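Local coordinates for protein nicotinate-nucleotide--dimethylbenzimidazole phosphoribosyltransferase (Thermus thermophilus HB8, PDB 1WX1) that probably catalyses the transfer of the phosphoribosyl group of nicotinate mononucleotide to 5,6-dimethylbenzimidazole, giving alpha-ribazole 5'-phosphate on the way to cobalamin, at residues 54-59 against 227-232; 58-63 against 122-127; 270-275 against 288-293. All coordinates share one frame; numbering follows the deposited sequence.

Contact 1: 54-59 against 227-232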
loop_
_atom_site.group_PDB
_atom_site.type_symbol
_atom_site.label_atom_id
_atom_site.label_comp_id
_atom_site.label_asym_id
_atom_site.label_seq_id
_atom_site.Cartn_x
_atom_site.Cartn_y
_atom_site.Cartn_z
ATOM N N ALA A 54 24.105 -5.858 12.461
ATOM C CA ALA A 54 25.548 -5.956 12.601
ATOM C C ALA A 54 26.145 -4.571 12.409
ATOM O O ALA A 54 25.539 -3.707 11.773
ATOM C CB ALA A 54 26.122 -6.924 11.564
ATOM N N ASP A 55 27.333 -4.362 12.962
ATOM C CA ASP A 55 27.997 -3.082 12.824
ATOM C C ASP A 55 29.007 -3.083 11.693
ATOM O O ASP A 55 29.398 -4.142 11.200
ATOM C CB ASP A 55 28.627 -2.671 14.151
ATOM C CG ASP A 55 27.613 -2.022 15.072
ATOM O OD1 ASP A 55 27.389 -2.526 16.195
ATOM O OD2 ASP A 55 27.024 -1.002 14.652
ATOM N N HIS A 56 29.416 -1.886 11.286
ATOM C CA HIS A 56 30.331 -1.711 10.164
ATOM C C HIS A 56 31.556 -0.862 10.495
ATOM O O HIS A 56 31.429 0.239 11.030
ATOM C CB HIS A 56 29.565 -1.057 9.011
ATOM C CG HIS A 56 28.383 -1.846 8.549
ATOM N ND1 HIS A 56 28.396 -2.609 7.400
ATOM C CD2 HIS A 56 27.155 -2.023 9.098
ATOM C CE1 HIS A 56 27.235 -3.220 7.262
ATOM N NE2 HIS A 56 26.463 -2.880 8.282
ATOM N N GLY A 57 32.739 -1.371 10.162
ATOM C CA GLY A 57 33.956 -0.625 10.423
ATOM C C GLY A 57 34.051 0.621 9.560
ATOM O O GLY A 57 34.773 1.561 9.895
ATOM N N VAL A 58 33.312 0.643 8.453
ATOM C CA VAL A 58 33.347 1.787 7.545
ATOM C C VAL A 58 32.804 3.078 8.169
ATOM O O VAL A 58 32.948 4.156 7.594
ATOM C CB VAL A 58 32.600 1.470 6.211
ATOM C CG1 VAL A 58 31.100 1.525 6.410
ATOM C CG2 VAL A 58 33.055 2.433 5.111
ATOM N N VAL A 59 32.196 2.982 9.350
ATOM C CA VAL A 59 31.688 4.183 10.003
ATOM C C VAL A 59 32.854 5.120 10.296
ATOM O O VAL A 59 32.664 6.315 10.498
ATOM C CB VAL A 59 30.972 3.877 11.341
ATOM C CG1 VAL A 59 29.698 3.079 11.082
ATOM C CG2 VAL A 59 31.911 3.122 12.273
ATOM N N GLY A 227 28.702 -6.439 4.309
ATOM C CA GLY A 227 28.453 -6.396 5.739
ATOM C C GLY A 227 27.911 -7.739 6.197
ATOM O O GLY A 227 27.342 -8.499 5.406
ATOM N N LEU A 228 28.080 -8.040 7.478
ATOM C CA LEU A 228 27.615 -9.307 8.027
ATOM C C LEU A 228 26.108 -9.517 7.920
ATOM O O LEU A 228 25.660 -10.606 7.568
ATOM C CB LEU A 228 28.045 -9.423 9.492
ATOM C CG LEU A 228 29.559 -9.565 9.674
ATOM C CD1 LEU A 228 29.963 -9.057 11.047
ATOM C CD2 LEU A 228 29.966 -11.032 9.485
ATOM N N GLU A 229 25.328 -8.483 8.230
ATOM C CA GLU A 229 23.878 -8.603 8.174
ATOM C C GLU A 229 23.401 -8.695 6.724
ATOM O O GLU A 229 22.343 -9.252 6.452
ATOM C CB GLU A 229 23.198 -7.424 8.902
ATOM C CG GLU A 229 23.062 -6.143 8.096
ATOM C CD GLU A 229 24.286 -5.258 8.167
ATOM O OE1 GLU A 229 25.413 -5.798 8.179
ATOM O OE2 GLU A 229 24.115 -4.018 8.197
ATOM N N LEU A 230 24.183 -8.158 5.790
ATOM C CA LEU A 230 23.797 -8.228 4.380
ATOM C C LEU A 230 23.924 -9.677 3.906
ATOM O O LEU A 230 23.095 -10.172 3.140
ATOM C CB LEU A 230 24.685 -7.307 3.523
ATOM C CG LEU A 230 24.718 -5.820 3.908
ATOM C CD1 LEU A 230 25.496 -5.035 2.852
ATOM C CD2 LEU A 230 23.299 -5.267 4.024
ATOM N N VAL A 231 24.969 -10.354 4.368
ATOM C CA VAL A 231 25.193 -11.750 4.015
ATOM C C VAL A 231 24.130 -12.604 4.719
ATOM O O VAL A 231 23.620 -13.568 4.150
ATOM C CB VAL A 231 26.600 -12.205 4.447
ATOM C CG1 VAL A 231 26.785 -13.693 4.173
ATOM C CG2 VAL A 231 27.648 -11.390 3.700
ATOM N N ALA A 232 23.802 -12.246 5.959
ATOM C CA ALA A 232 22.781 -12.977 6.706
ATOM C C ALA A 232 21.443 -12.829 5.983
ATOM O O ALA A 232 20.643 -13.767 5.934
ATOM C CB ALA A 232 22.670 -12.428 8.128
HETATM O O HOH W 1 28.185 -5.666 9.079
#
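His56 and Glu229 meet in a buried His-carboxylate hydrogen bond, made where the loop following strand 47-54 of the parallel sheet reaches the first turn of helix 228-242. The bond runs from His56 NE2 to Glu229 OE2 over 2.6 Å, fairly straight at 159°. OE2 lies in the plane of the imidazole at its edge and offers its syn lone pair, while the carboxylate is turned 58° from the ring. Glu229 CG sits between the backbone N and the carbonyl carbon (chi1 82°), and a bend at chi2 then brings the carboxylate to the edge of the imidazole. OE2 is gripped again by Asn167 ND2, which should help fix the rotation of the carboxylate.

Water forms the second kind of link. A single molecule donates to Asp55 O and to Glu229 OE1 and accepts from Leu228 N, with its oxygen above one face of the His56 imidazole, offset toward the rim. It thus serves both the first N-H of the helix, just after the N-cap residue Gly227, and the other oxygen of the acid.

Apolar contact completes the junction. Ala54, the last residue of its strand, turns its methyl to the helix, and Gly227 CA approaches the imidazole obliquely, 3.7 Å from His56 CE1. Ala54 CB lies 3.8 Å from Leu228 CB.

Contact 2: 58-63 against 122-127. With NA (sodium ion), chain C.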
loop_
_atom_site.group_PDB
_atom_site.type_symbol
_atom_site.label_atom_id
_atom_site.label_comp_id
_atom_site.label_asym_id
_atom_site.label_seq_id
_atom_site.Cartn_x
_atom_site.Cartn_y
_atom_site.Cartn_z
ATOM N N VAL A 58 33.312 0.643 8.453
ATOM C CA VAL A 58 33.347 1.787 7.545
ATOM C C VAL A 58 32.804 3.078 8.169
ATOM O O VAL A 58 32.948 4.156 7.594
ATOM C CB VAL A 58 32.600 1.470 6.211
ATOM C CG1 VAL A 58 31.100 1.525 6.410
ATOM C CG2 VAL A 58 33.055 2.433 5.111
ATOM N N VAL A 59 32.196 2.982 9.350
ATOM C CA VAL A 59 31.688 4.183 10.003
ATOM C C VAL A 59 32.854 5.120 10.296
ATOM O O VAL A 59 32.664 6.315 10.498
ATOM C CB VAL A 59 30.972 3.877 11.341
ATOM C CG1 VAL A 59 29.698 3.079 11.082
ATOM C CG2 VAL A 59 31.911 3.122 12.273
ATOM N N ALA A 60 34.063 4.569 10.318
ATOM C CA ALA A 60 35.251 5.368 10.591
ATOM C C ALA A 60 35.533 6.355 9.457
ATOM O O ALA A 60 36.326 7.285 9.619
ATOM C CB ALA A 60 36.454 4.457 10.811
ATOM N N GLU A 61 34.882 6.149 8.313
ATOM C CA GLU A 61 35.058 7.023 7.156
ATOM C C GLU A 61 34.092 8.210 7.179
ATOM O O GLU A 61 34.027 8.988 6.221
ATOM C CB GLU A 61 34.848 6.237 5.858
ATOM C CG GLU A 61 35.840 5.103 5.622
ATOM C CD GLU A 61 37.281 5.582 5.561
ATOM O OE1 GLU A 61 37.530 6.628 4.933
ATOM O OE2 GLU A 61 38.165 4.908 6.129
ATOM N N GLY A 62 33.335 8.337 8.263
ATOM C CA GLY A 62 32.393 9.437 8.390
ATOM C C GLY A 62 31.277 9.383 7.363
ATOM O O GLY A 62 30.946 10.393 6.739
ATOM N N VAL A 63 30.686 8.205 7.193
ATOM C CA VAL A 63 29.616 8.025 6.220
ATOM C C VAL A 63 28.223 8.064 6.840
ATOM O O VAL A 63 27.227 7.895 6.137
ATOM C CB VAL A 63 29.783 6.694 5.459
ATOM C CG1 VAL A 63 31.118 6.683 4.736
ATOM C CG2 VAL A 63 29.692 5.515 6.430
ATOM N N THR A 122 32.193 -5.474 11.250
ATOM C CA THR A 122 33.174 -5.763 10.211
ATOM C C THR A 122 34.361 -4.810 10.308
ATOM O O THR A 122 34.321 -3.818 11.041
ATOM C CB THR A 122 32.581 -5.550 8.821
ATOM O OG1 THR A 122 32.015 -4.235 8.768
ATOM C CG2 THR A 122 31.506 -6.587 8.513
ATOM N N ALA A 123 35.414 -5.124 9.562
ATOM C CA ALA A 123 36.587 -4.260 9.501
ATOM C C ALA A 123 36.149 -3.147 8.539
ATOM O O ALA A 123 35.096 -3.260 7.912
ATOM C CB ALA A 123 37.783 -5.027 8.923
ATOM N N ASN A 124 36.944 -2.084 8.427
ATOM C CA ASN A 124 36.630 -0.959 7.543
ATOM C C ASN A 124 36.767 -1.394 6.082
ATOM O O ASN A 124 37.876 -1.601 5.596
ATOM C CB ASN A 124 37.597 0.199 7.822
ATOM C CG ASN A 124 37.209 1.475 7.101
ATOM O OD1 ASN A 124 36.457 1.456 6.127
ATOM N ND2 ASN A 124 37.738 2.599 7.573
ATOM N N LEU A 125 35.642 -1.509 5.383
ATOM C CA LEU A 125 35.651 -1.955 3.988
ATOM C C LEU A 125 36.402 -1.033 3.027
ATOM O O LEU A 125 36.758 -1.438 1.920
ATOM C CB LEU A 125 34.205 -2.152 3.495
ATOM C CG LEU A 125 33.325 -0.910 3.324
ATOM C CD1 LEU A 125 33.544 -0.315 1.937
ATOM C CD2 LEU A 125 31.856 -1.296 3.486
ATOM N N ALA A 126 36.634 0.210 3.438
ATOM C CA ALA A 126 37.350 1.153 2.589
ATOM C C ALA A 126 38.860 0.957 2.671
ATOM O O ALA A 126 39.606 1.456 1.821
ATOM C CB ALA A 126 36.999 2.591 2.980
ATOM N N GLN A 127 39.308 0.221 3.685
ATOM C CA GLN A 127 40.739 0.011 3.895
ATOM C C GLN A 127 41.201 -1.434 3.745
ATOM O O GLN A 127 42.400 -1.702 3.718
ATOM C CB GLN A 127 41.129 0.519 5.286
ATOM C CG GLN A 127 40.682 1.951 5.565
ATOM C CD GLN A 127 41.357 2.968 4.661
ATOM O OE1 GLN A 127 42.382 2.682 4.039
ATOM N NE2 GLN A 127 40.781 4.153 4.575
HETATM NA NA NA C . 44.413 -1.580 5.145
HETATM O O HOH W 2 33.122 -1.781 6.851
HETATM O O HOH W 3 45.620 -1.298 2.686
HETATM O O HOH W 4 44.513 -4.197 4.466
HETATM O O HOH W 5 42.893 -2.120 7.264
#
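Glu61 reaches from one loop to Asn124 of another, beside an Asx turn in which Asn124 OD1 accepts the backbone N-H of Ala126. Both loops follow strands of the parallel sheet, 47-54 and 113-115, and this is where they pack together. The Glu61 side chain sets out from CB toward the partner loop. Its CG, anti to the carbonyl carbon (chi1 -63°), packs 3.8 Å from Ala126 CB and also touches the amide of Asn124. The chain then bends, bringing CD close to both amide nitrogens of the opposing loop. At the tip, OE2 takes two bonds. Asn124 ND2 donates over 2.8 Å to Glu61 OE2, which offers its anti lone pair and lies tilted from the amide plane. Gln127 NE2 donates to Glu61 OE2 over 3.1 Å, almost straight at 175°, with the acceptor in the Gln127 amide plane but the donor well above the carboxylate plane. One carboxylate oxygen thereby holds both amide groups.

Next to this polar cluster lies an apolar patch. Val58 CG2 packs 3.8 Å from Leu125 CG, and Val58 CA lies against the Asn124 side-chain carbonyl oxygen. One water joins the backbones, donating to Ala123 O and accepting from Leu125 N and, weakly, from Val58 N. Helix 195-210 covers the 122-127 loop, with Arg207 hydrogen-bonded to Ala126 O. At the outer end, the Gln127 carbonyl turns to a sodium ion that also carries three waters; Gln127 O is 2.5 Å from the metal.

Contact 3: 270-275 against 288-293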
loop_
_atom_site.group_PDB
_atom_site.type_symbol
_atom_site.label_atom_id
_atom_site.label_comp_id
_atom_site.label_asym_id
_atom_site.label_seq_id
_atom_site.Cartn_x
_atom_site.Cartn_y
_atom_site.Cartn_z
ATOM N N ASP A 270 12.285 -15.475 -8.955
ATOM C CA ASP A 270 10.860 -15.736 -9.192
ATOM C C ASP A 270 10.015 -15.706 -7.921
ATOM O O ASP A 270 8.790 -15.614 -7.989
ATOM C CB ASP A 270 10.672 -17.092 -9.881
ATOM C CG ASP A 270 11.365 -17.158 -11.218
ATOM O OD1 ASP A 270 11.229 -16.194 -12.001
ATOM O OD2 ASP A 270 12.041 -18.174 -11.483
ATOM N N HIS A 271 10.668 -15.773 -6.766
ATOM C CA HIS A 271 9.960 -15.753 -5.488
ATOM C C HIS A 271 9.948 -14.377 -4.833
ATOM O O HIS A 271 9.315 -14.190 -3.790
ATOM C CB HIS A 271 10.603 -16.738 -4.509
ATOM C CG HIS A 271 10.293 -18.172 -4.796
ATOM N ND1 HIS A 271 9.633 -18.984 -3.896
ATOM C CD2 HIS A 271 10.563 -18.949 -5.873
ATOM C CE1 HIS A 271 9.513 -20.196 -4.406
ATOM N NE2 HIS A 271 10.071 -20.201 -5.605
ATOM N N LEU A 272 10.648 -13.423 -5.442
ATOM C CA LEU A 272 10.750 -12.071 -4.896
ATOM C C LEU A 272 9.657 -11.091 -5.298
ATOM O O LEU A 272 9.220 -11.051 -6.450
ATOM C CB LEU A 272 12.098 -11.442 -5.271
ATOM C CG LEU A 272 13.400 -12.067 -4.766
ATOM C CD1 LEU A 272 14.587 -11.240 -5.273
ATOM C CD2 LEU A 272 13.390 -12.120 -3.246
ATOM N N PHE A 273 9.243 -10.286 -4.325
ATOM C CA PHE A 273 8.247 -9.246 -4.517
ATOM C C PHE A 273 8.850 -7.980 -3.918
ATOM O O PHE A 273 9.291 -7.984 -2.762
ATOM C CB PHE A 273 6.952 -9.605 -3.786
ATOM C CG PHE A 273 6.225 -10.771 -4.395
ATOM C CD1 PHE A 273 5.249 -10.565 -5.369
ATOM C CD2 PHE A 273 6.554 -12.074 -4.036
ATOM C CE1 PHE A 273 4.607 -11.648 -5.977
ATOM C CE2 PHE A 273 5.922 -13.165 -4.636
ATOM C CZ PHE A 273 4.947 -12.949 -5.612
ATOM N N ALA A 274 8.885 -6.903 -4.693
ATOM C CA ALA A 274 9.446 -5.656 -4.192
ATOM C C ALA A 274 8.400 -4.920 -3.366
ATOM O O ALA A 274 7.414 -4.403 -3.906
ATOM C CB ALA A 274 9.923 -4.781 -5.352
ATOM N N GLY A 275 8.615 -4.883 -2.053
ATOM C CA GLY A 275 7.679 -4.216 -1.164
ATOM C C GLY A 275 7.487 -2.742 -1.466
ATOM O O GLY A 275 6.357 -2.261 -1.555
ATOM N N GLU A 288 15.583 -2.720 -10.855
ATOM C CA GLU A 288 15.617 -2.843 -12.311
ATOM C C GLU A 288 16.441 -4.076 -12.684
ATOM O O GLU A 288 16.066 -4.834 -13.576
ATOM C CB GLU A 288 16.219 -1.583 -12.947
ATOM C CG GLU A 288 15.305 -0.365 -12.878
ATOM C CD GLU A 288 14.033 -0.533 -13.714
ATOM O OE1 GLU A 288 14.121 -0.580 -14.960
ATOM O OE2 GLU A 288 12.938 -0.623 -13.126
ATOM N N ALA A 289 17.554 -4.290 -11.988
ATOM C CA ALA A 289 18.402 -5.444 -12.258
ATOM C C ALA A 289 17.633 -6.735 -11.986
ATOM O O ALA A 289 17.845 -7.757 -12.648
ATOM C CB ALA A 289 19.659 -5.390 -11.390
ATOM N N LEU A 290 16.738 -6.683 -11.005
ATOM C CA LEU A 290 15.937 -7.847 -10.645
ATOM C C LEU A 290 14.675 -7.925 -11.501
ATOM O O LEU A 290 14.007 -8.955 -11.533
ATOM C CB LEU A 290 15.554 -7.783 -9.161
ATOM C CG LEU A 290 16.667 -8.122 -8.160
ATOM C CD1 LEU A 290 16.292 -7.628 -6.772
ATOM C CD2 LEU A 290 16.914 -9.619 -8.157
ATOM N N GLY A 291 14.358 -6.831 -12.189
ATOM C CA GLY A 291 13.171 -6.793 -13.025
ATOM C C GLY A 291 11.899 -6.808 -12.196
ATOM O O GLY A 291 10.914 -7.449 -12.562
ATOM N N LEU A 292 11.912 -6.091 -11.077
ATOM C CA LEU A 292 10.758 -6.049 -10.188
ATOM C C LEU A 292 10.146 -4.662 -10.063
ATOM O O LEU A 292 10.855 -3.655 -10.042
ATOM C CB LEU A 292 11.163 -6.547 -8.796
ATOM C CG LEU A 292 11.743 -7.959 -8.728
ATOM C CD1 LEU A 292 12.277 -8.237 -7.325
ATOM C CD2 LEU A 292 10.660 -8.965 -9.105
ATOM N N ARG A 293 8.820 -4.622 -9.969
ATOM C CA ARG A 293 8.093 -3.369 -9.817
ATOM C C ARG A 293 7.708 -3.203 -8.351
ATOM O O ARG A 293 7.100 -4.090 -7.760
ATOM C CB ARG A 293 6.822 -3.374 -10.669
ATOM C CG ARG A 293 5.964 -2.127 -10.515
ATOM C CD ARG A 293 4.671 -2.268 -11.305
ATOM N NE ARG A 293 3.841 -1.065 -11.264
ATOM C CZ ARG A 293 3.353 -0.518 -10.155
ATOM N NH1 ARG A 293 3.607 -1.060 -8.971
ATOM N NH2 ARG A 293 2.598 0.572 -10.233
HETATM O O HOH W 6 7.408 -6.926 -7.041
#
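Leu272 and Leu292 form the centre of a buried, largely aliphatic contact between an edge strand and the chain that leaves a helix. Leu292 CD1 lies 3.8 Å from Leu272 CB, while its other methyl, CD2, rests 3.7 Å from Leu272 O. With CG anti to the carbonyl carbon (chi1 -58°), the two methyls of Leu292 reach Leu272, one at its side chain and one at its carbonyl. At the tip of its side chain, Leu272 CD1 meets Leu290 CD2 at 4.0 Å. Two residues along the strand, Ala274 CB sits 4.1 Å from Leu292 CB and also faces the carbonyl of Arg293. Leu247 and Leu249 of the adjoining strand and Leu259 of helix 252-264 extend the same hydrophobic layer.

The polar link is a water that accepts from Ala274 N and donates to Arg293 O, bridging the two backbones. Leu272 O is hydrogen-bonded to Arg32 of helix 24-37.

Backbone geometry explains how the leucines are presented. Gly291, with positive phi, is the C-prime residue that turns the chain out of helix 281-290, placing Leu290 before the turn and Leu292 after it. The arrangement is a Schellman motif, its hydrophobic residues packed on the strand that is outermost, within this chain, in the parallel beta sheet of an alpha/beta fold.

From the N terminus, strand 47-54 runs into the loop that opens both contact 1 and contact 2, which share Val58 and Val59. Contact 2 closes first, returning the chain at 122-127 after strands 94-100 and 113-115; contact 1 closes much later, at helix 228-242, and so contact 2 is nested within its span. The two touch through Asp55 and Thr122, whose backbones probably share a hydrogen bond, and their centres are about 10 Å apart. Contact 3 follows in series, a short closure between strand 272-274 and the end of helix 281-290. Its centre lies about 23 Å from that of contact 1, across the middle of the chain, at the opposite border of the sheet from strand 113-115.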